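Local coordinates for BH0493 protein (Bacillus halodurans C-125, PDB 2QEE) that binds zinc and is probably a metal-dependent hydrolase of the amidohydrolase superfamily, at residues C[16-21]-C[397-402]. Sequence-based numbering, arbitrary orientation.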
loop_
_atom_site.group_PDB
_atom_site.type_symbol
_atom_site.label_atom_id
_atom_site.label_comp_id
_atom_site.label_asym_id
_atom_site.label_seq_id
_atom_site.Cartn_x
_atom_site.Cartn_y
_atom_site.Cartn_z
ATOM N N LYS C 16 -25.020 5.506 -10.737
ATOM C CA LYS C 16 -24.431 6.706 -11.355
ATOM C C LYS C 16 -25.405 7.892 -11.296
ATOM O O LYS C 16 -25.008 9.025 -10.949
ATOM C CB LYS C 16 -24.008 6.419 -12.777
ATOM C CG LYS C 16 -22.802 5.572 -12.835
ATOM C CD LYS C 16 -22.603 5.077 -14.270
ATOM C CE LYS C 16 -21.618 3.918 -14.261
ATOM N NZ LYS C 16 -21.166 3.435 -15.602
ATOM N N ASN C 17 -26.676 7.656 -11.612
ATOM C CA ASN C 17 -27.642 8.739 -11.514
ATOM C C ASN C 17 -27.808 9.258 -10.081
ATOM O O ASN C 17 -27.854 10.491 -9.890
ATOM C CB ASN C 17 -29.016 8.299 -12.049
ATOM C CG ASN C 17 -29.028 8.066 -13.549
ATOM O OD1 ASN C 17 -29.944 7.392 -14.055
ATOM N ND2 ASN C 17 -28.076 8.649 -14.279
ATOM N N ALA C 18 -27.952 8.374 -9.098
ATOM C CA ALA C 18 -28.093 8.774 -7.707
ATOM C C ALA C 18 -26.871 9.634 -7.263
ATOM O O ALA C 18 -27.032 10.722 -6.636
ATOM C CB ALA C 18 -28.225 7.564 -6.845
ATOM N N VAL C 19 -25.663 9.164 -7.607
ATOM C CA VAL C 19 -24.413 9.864 -7.210
ATOM C C VAL C 19 -24.341 11.229 -7.864
ATOM O O VAL C 19 -24.109 12.255 -7.187
ATOM C CB VAL C 19 -23.200 9.001 -7.582
ATOM C CG1 VAL C 19 -21.929 9.798 -7.381
ATOM C CG2 VAL C 19 -23.096 7.839 -6.578
ATOM N N ASN C 20 -24.657 11.271 -9.154
ATOM C CA ASN C 20 -24.614 12.540 -9.894
ATOM C C ASN C 20 -25.638 13.522 -9.394
ATOM O O ASN C 20 -25.333 14.700 -9.279
ATOM C CB ASN C 20 -24.739 12.317 -11.395
ATOM C CG ASN C 20 -23.459 11.677 -11.979
ATOM O OD1 ASN C 20 -22.394 11.757 -11.360
ATOM N ND2 ASN C 20 -23.559 11.062 -13.161
ATOM N N ASN C 21 -26.830 13.042 -9.068
ATOM C CA ASN C 21 -27.914 13.897 -8.612
ATOM C C ASN C 21 -27.922 14.319 -7.142
ATOM O O ASN C 21 -28.657 15.256 -6.760
ATOM C CB ASN C 21 -29.252 13.198 -8.920
ATOM C CG ASN C 21 -29.518 13.118 -10.386
ATOM O OD1 ASN C 21 -29.032 13.943 -11.153
ATOM N ND2 ASN C 21 -30.291 12.107 -10.802
ATOM N N GLU C 397 -33.135 2.870 -1.484
ATOM C CA GLU C 397 -32.038 2.588 -0.573
ATOM C C GLU C 397 -30.718 3.137 -1.071
ATOM O O GLU C 397 -29.930 3.665 -0.250
ATOM C CB GLU C 397 -31.933 1.100 -0.292
ATOM C CG GLU C 397 -33.126 0.592 0.571
ATOM C CD GLU C 397 -33.286 -0.930 0.494
ATOM O OE1 GLU C 397 -32.673 -1.522 -0.401
ATOM O OE2 GLU C 397 -34.061 -1.471 1.311
ATOM N N ILE C 398 -30.461 3.002 -2.375
ATOM C CA ILE C 398 -29.214 3.562 -2.967
ATOM C C ILE C 398 -29.241 5.099 -2.734
ATOM O O ILE C 398 -28.239 5.688 -2.298
ATOM C CB ILE C 398 -29.144 3.266 -4.465
ATOM C CG1 ILE C 398 -28.933 1.764 -4.655
ATOM C CG2 ILE C 398 -28.016 4.116 -5.134
ATOM C CD1 ILE C 398 -29.085 1.349 -6.137
ATOM N N LYS C 399 -30.400 5.719 -2.963
ATOM C CA LYS C 399 -30.496 7.209 -2.803
ATOM C C LYS C 399 -30.197 7.617 -1.360
ATOM O O LYS C 399 -29.439 8.562 -1.136
ATOM C CB LYS C 399 -31.882 7.673 -3.262
ATOM C CG LYS C 399 -31.929 7.738 -4.770
ATOM C CD LYS C 399 -33.327 8.173 -5.217
ATOM C CE LYS C 399 -33.413 8.224 -6.740
ATOM N NZ LYS C 399 -34.566 9.030 -7.204
ATOM N N ARG C 400 -30.697 6.834 -0.400
ATOM C CA ARG C 400 -30.467 7.060 1.009
ATOM C C ARG C 400 -28.955 6.936 1.346
ATOM O O ARG C 400 -28.348 7.780 2.027
ATOM C CB ARG C 400 -31.265 6.028 1.796
ATOM C CG ARG C 400 -30.956 6.026 3.228
ATOM C CD ARG C 400 -31.429 4.768 3.909
ATOM N NE ARG C 400 -30.681 3.606 3.389
ATOM C CZ ARG C 400 -31.077 2.359 3.587
ATOM N NH1 ARG C 400 -32.188 2.139 4.301
ATOM N NH2 ARG C 400 -30.366 1.350 3.088
ATOM N N ASP C 401 -28.340 5.845 0.904
ATOM C CA ASP C 401 -26.925 5.596 1.216
ATOM C C ASP C 401 -26.069 6.711 0.590
ATOM O O ASP C 401 -25.081 7.138 1.220
ATOM C CB ASP C 401 -26.459 4.249 0.613
ATOM C CG ASP C 401 -27.160 3.004 1.213
ATOM O OD1 ASP C 401 -27.689 3.016 2.324
ATOM O OD2 ASP C 401 -27.209 2.006 0.452
ATOM N N VAL C 402 -26.384 7.104 -0.647
ATOM C CA VAL C 402 -25.634 8.120 -1.358
ATOM C C VAL C 402 -25.758 9.460 -0.610
ATOM O O VAL C 402 -24.778 10.189 -0.429
ATOM C CB VAL C 402 -26.041 8.218 -2.855
ATOM C CG1 VAL C 402 -25.464 9.479 -3.515
ATOM C CG2 VAL C 402 -25.534 6.962 -3.612
#
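A18 sets its methyl over the step between I398 and V402, one turn apart on the facing helix, with K399 at its flank. Its CB lies 3.9 Å from CG2 of I398 and 4.2 Å from both CG of K399 and CG2 of V402. A residue this small suits the place, since here the backbones come nearest, with the CA atoms of A18 and K399 5.7 Å apart. V402 uses both branches. CG1, opposite the backbone N (chi1 168°), reaches past the methyl of A18 to the backbone, 3.7 Å from O of A18 and 3.9 Å from CA of V19. CG2 meets CG2 of V19 at 3.9 Å, the two valines crossing nearly at right angles. Beta-branched V19, I398 and V402 hold methyls close to their own backbones, which fits local axes 9.4 Å apart. K399 suits the margin: its aliphatic stem lies beside the methyl, and the extended chain carries the ammonium away from the apolar centre.

Helices 8-21 and 395-414 run roughly parallel here, inclined by 37°. Helix 363-388 adds to the apolar packing, L379 touching both valines and Y383 touching I398. On another side of 397-402, NE and NH2 of R400 both hold OD1 of D401. There E397 forms a salt bridge to R112 of the second subunit, where R400 and D401 hydrogen-bond to I86 O and S89; D401 OD2 also bonds Y383. Aliphatic packing, without directional polar bonds between the two segments, thus joins the N-terminal helix to the C-terminal one, away from the zinc site.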